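Local coordinates for Plm1 (Streptomyces sp. HK803, PDB 4HXY), which is the first-module ketoreductase of phoslactomycin biosynthesis, a short-chain dehydrogenase/reductase domain that probably uses NADPH to reduce the beta-keto group of a growing polyketide, at residues 191-196 with 275-280. Residues are numbered along the deposited sequence; the frame is centred on the assembly and turned at random.
Sequences LITGGT and HAAGVV. With NDP (NADPH dihydro-nicotinamide-adenine-dinucleotide phosphate), chain C.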
loop_
_atom_site.group_PDB
_atom_site.type_symbol
_atom_site.label_atom_id
_atom_site.label_comp_id
_atom_site.label_asym_id
_atom_site.label_seq_id
_atom_site.Cartn_x
_atom_site.Cartn_y
_atom_site.Cartn_z
ATOM N N LEU A 191 5.454 -10.963 18.187
ATOM C CA LEU A 191 5.571 -11.779 16.980
ATOM C C LEU A 191 6.029 -10.887 15.828
ATOM O O LEU A 191 5.351 -9.938 15.476
ATOM C CB LEU A 191 4.233 -12.442 16.659
ATOM C CG LEU A 191 4.139 -13.238 15.357
ATOM C CD1 LEU A 191 5.084 -14.440 15.441
ATOM C CD2 LEU A 191 2.687 -13.660 15.104
ATOM N N ILE A 192 7.171 -11.212 15.240
ATOM C CA ILE A 192 7.722 -10.430 14.154
ATOM C C ILE A 192 7.746 -11.308 12.903
ATOM O O ILE A 192 8.555 -12.228 12.794
ATOM C CB ILE A 192 9.121 -9.878 14.488
ATOM C CG1 ILE A 192 9.102 -9.065 15.795
ATOM C CG2 ILE A 192 9.648 -9.040 13.315
ATOM C CD1 ILE A 192 10.487 -8.643 16.316
ATOM N N THR A 193 6.826 -11.058 11.980
ATOM C CA THR A 193 6.800 -11.850 10.746
ATOM C C THR A 193 7.881 -11.277 9.837
ATOM O O THR A 193 8.174 -10.084 9.877
ATOM C CB THR A 193 5.418 -11.841 10.049
ATOM O OG1 THR A 193 5.227 -10.557 9.439
ATOM C CG2 THR A 193 4.261 -12.200 11.048
ATOM N N GLY A 194 8.509 -12.131 9.025
ATOM C CA GLY A 194 9.743 -11.760 8.366
ATOM C C GLY A 194 10.867 -11.449 9.352
ATOM O O GLY A 194 11.762 -10.679 9.044
ATOM N N GLY A 195 10.800 -12.050 10.535
ATOM C CA GLY A 195 11.644 -11.662 11.672
ATOM C C GLY A 195 13.121 -12.000 11.507
ATOM O O GLY A 195 13.953 -11.387 12.147
ATOM N N THR A 196 13.440 -12.947 10.624
ATOM C CA THR A 196 14.837 -13.298 10.337
ATOM C C THR A 196 15.382 -12.530 9.129
ATOM O O THR A 196 16.557 -12.661 8.781
ATOM C CB THR A 196 14.983 -14.791 10.072
ATOM O OG1 THR A 196 14.012 -15.204 9.100
ATOM C CG2 THR A 196 14.776 -15.619 11.375
ATOM N N HIS A 275 4.547 -6.830 11.275
ATOM C CA HIS A 275 4.425 -7.625 10.056
ATOM C C HIS A 275 5.399 -7.114 9.011
ATOM O O HIS A 275 5.117 -6.134 8.324
ATOM C CB HIS A 275 2.985 -7.571 9.555
ATOM C CG HIS A 275 2.712 -8.348 8.304
ATOM N ND1 HIS A 275 3.044 -9.682 8.159
ATOM C CD2 HIS A 275 2.049 -7.996 7.176
ATOM C CE1 HIS A 275 2.636 -10.100 6.970
ATOM N NE2 HIS A 275 1.994 -9.108 6.366
ATOM N N ALA A 276 6.537 -7.797 8.893
ATOM C CA ALA A 276 7.563 -7.461 7.908
ATOM C C ALA A 276 7.747 -8.539 6.838
ATOM O O ALA A 276 8.620 -8.400 5.974
ATOM C CB ALA A 276 8.865 -7.161 8.591
ATOM N N ALA A 277 6.920 -9.578 6.847
ATOM C CA ALA A 277 6.945 -10.583 5.776
ATOM C C ALA A 277 6.541 -9.962 4.446
ATOM O O ALA A 277 5.570 -9.210 4.356
ATOM C CB ALA A 277 6.020 -11.754 6.100
ATOM N N GLY A 278 7.260 -10.328 3.396
ATOM C CA GLY A 278 7.011 -9.784 2.074
ATOM C C GLY A 278 8.126 -10.129 1.110
ATOM O O GLY A 278 9.199 -10.603 1.505
ATOM N N VAL A 279 7.842 -9.904 -0.161
ATOM C CA VAL A 279 8.809 -10.095 -1.235
ATOM C C VAL A 279 8.715 -8.909 -2.165
ATOM O O VAL A 279 7.689 -8.218 -2.197
ATOM C CB VAL A 279 8.582 -11.385 -2.054
ATOM C CG1 VAL A 279 8.655 -12.618 -1.114
ATOM C CG2 VAL A 279 7.270 -11.360 -2.791
ATOM N N VAL A 280 9.780 -8.666 -2.913
ATOM C CA VAL A 280 9.725 -7.606 -3.943
ATOM C C VAL A 280 10.335 -8.116 -5.228
ATOM O O VAL A 280 11.403 -8.750 -5.212
ATOM C CB VAL A 280 10.403 -6.283 -3.520
ATOM C CG1 VAL A 280 11.891 -6.442 -3.311
ATOM C CG2 VAL A 280 10.126 -5.184 -4.547
HETATM P PA NDP C . 13.826 -9.302 3.588
HETATM O O1A NDP C . 15.179 -9.285 4.215
HETATM O O2A NDP C . 13.642 -10.058 2.307
HETATM O O5B NDP C . 12.767 -9.852 4.650
HETATM C C5B NDP C . 11.526 -10.369 4.216
HETATM C C4B NDP C . 11.140 -11.490 5.136
HETATM O O4B NDP C . 9.875 -12.006 4.775
HETATM C C3B NDP C . 12.089 -12.663 5.074
HETATM O O3B NDP C . 12.434 -13.013 6.429
HETATM C C2B NDP C . 11.305 -13.777 4.418
HETATM O O2B NDP C . 11.838 -14.968 4.959
HETATM C C1B NDP C . 9.896 -13.414 4.875
HETATM N N9A NDP C . 8.796 -14.011 4.128
HETATM C C8A NDP C . 8.520 -13.906 2.781
HETATM N N7A NDP C . 7.417 -14.634 2.503
HETATM C C5A NDP C . 6.962 -15.188 3.673
HETATM C C6A NDP C . 5.886 -15.999 3.995
HETATM N N6A NDP C . 4.989 -16.438 3.118
HETATM N N1A NDP C . 5.739 -16.394 5.313
HETATM C C2A NDP C . 6.622 -15.958 6.294
HETATM N N3A NDP C . 7.694 -15.160 5.988
HETATM C C4A NDP C . 7.838 -14.784 4.689
HETATM O O3 NDP C . 13.303 -7.806 3.305
HETATM P PN NDP C . 13.424 -6.528 4.235
HETATM O O1N NDP C . 14.121 -5.495 3.437
HETATM O O2N NDP C . 13.905 -6.818 5.600
HETATM O O5D NDP C . 11.925 -5.973 4.269
HETATM C C5D NDP C . 10.975 -6.464 5.178
HETATM C C4D NDP C . 9.680 -5.696 4.976
HETATM O O4D NDP C . 9.927 -4.301 4.948
HETATM C C3D NDP C . 9.018 -6.034 3.660
HETATM O O3D NDP C . 7.659 -6.269 3.874
HETATM C C2D NDP C . 9.195 -4.797 2.804
HETATM O O2D NDP C . 8.164 -4.624 1.853
HETATM C C1D NDP C . 9.278 -3.701 3.846
HETATM N N1N NDP C . 10.080 -2.560 3.382
HETATM C C2N NDP C . 11.436 -2.663 3.257
HETATM C C3N NDP C . 12.206 -1.658 2.671
HETATM C C7N NDP C . 13.682 -1.740 2.607
HETATM O O7N NDP C . 14.327 -0.591 2.208
HETATM N N7N NDP C . 14.398 -2.825 2.858
HETATM C C4N NDP C . 11.566 -0.309 2.474
HETATM C C5N NDP C . 10.084 -0.301 2.652
HETATM C C6N NDP C . 9.408 -1.405 3.115
HETATM P P2B NDP C . 11.567 -16.416 4.335
HETATM O O1X NDP C . 12.467 -17.337 5.126
HETATM O O2X NDP C . 11.910 -16.437 2.839
HETATM O O3X NDP C . 10.143 -16.769 4.465
#
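Thr193 and His275 end two neighbouring parallel strands, and their side chains meet on the same face of the sheet. The threonine hydroxyl OG1 lies at the edge of the imidazole, near its plane, 2.7 Å from His275 ND1, in a hydrogen bond that either group could donate. Two torsions bring them together: OG1 sits between its own backbone N and carbonyl carbon (chi1 74°), while the histidine ring is swung out with CG anti to the backbone N (chi1 -180°). OG1 also accepts a fairly straight bond from Ala277 N (3.2 Å, 160° at the hydrogen) and a weak, bent one from Ala276 N, whose better acceptor is Thr193 O at 3.0 Å. One buried hydroxyl thus ties the histidine to the turning backbone beyond it. A valine in place of Thr193 would probably leave Ala277 N and His275 ND1 without their shared partner, and the imidazole freer to turn.

Small residues suit the places where the two segments and NADPH crowd together. Gly194, at positive phi in the type II turn from Ile192 to Gly195, has its CA 4.0 Å from Ala277 CA; a CB there would run into the backbone of Ala276 and Ala277. Gly278 likewise leaves room for the ribose hydroxyl O3D, which donates to Ala276 O (3.1 Å), while Ala277 CB lies 3.8 Å from adenine N3A. Thr193 and Gly194 open what is probably the TGxxxGxG glycine-rich motif of short-chain dehydrogenases.

His275 NE2 is hydrogen-bonded to Lys300 O of helix 290-310, so both ring nitrogens are engaged. Leu307 of that helix touches Thr193 and His275, and Leu342 of helix 333-351 also packs on the histidine, where strands 189-193 and 270-275 open into the cofactor-binding loops.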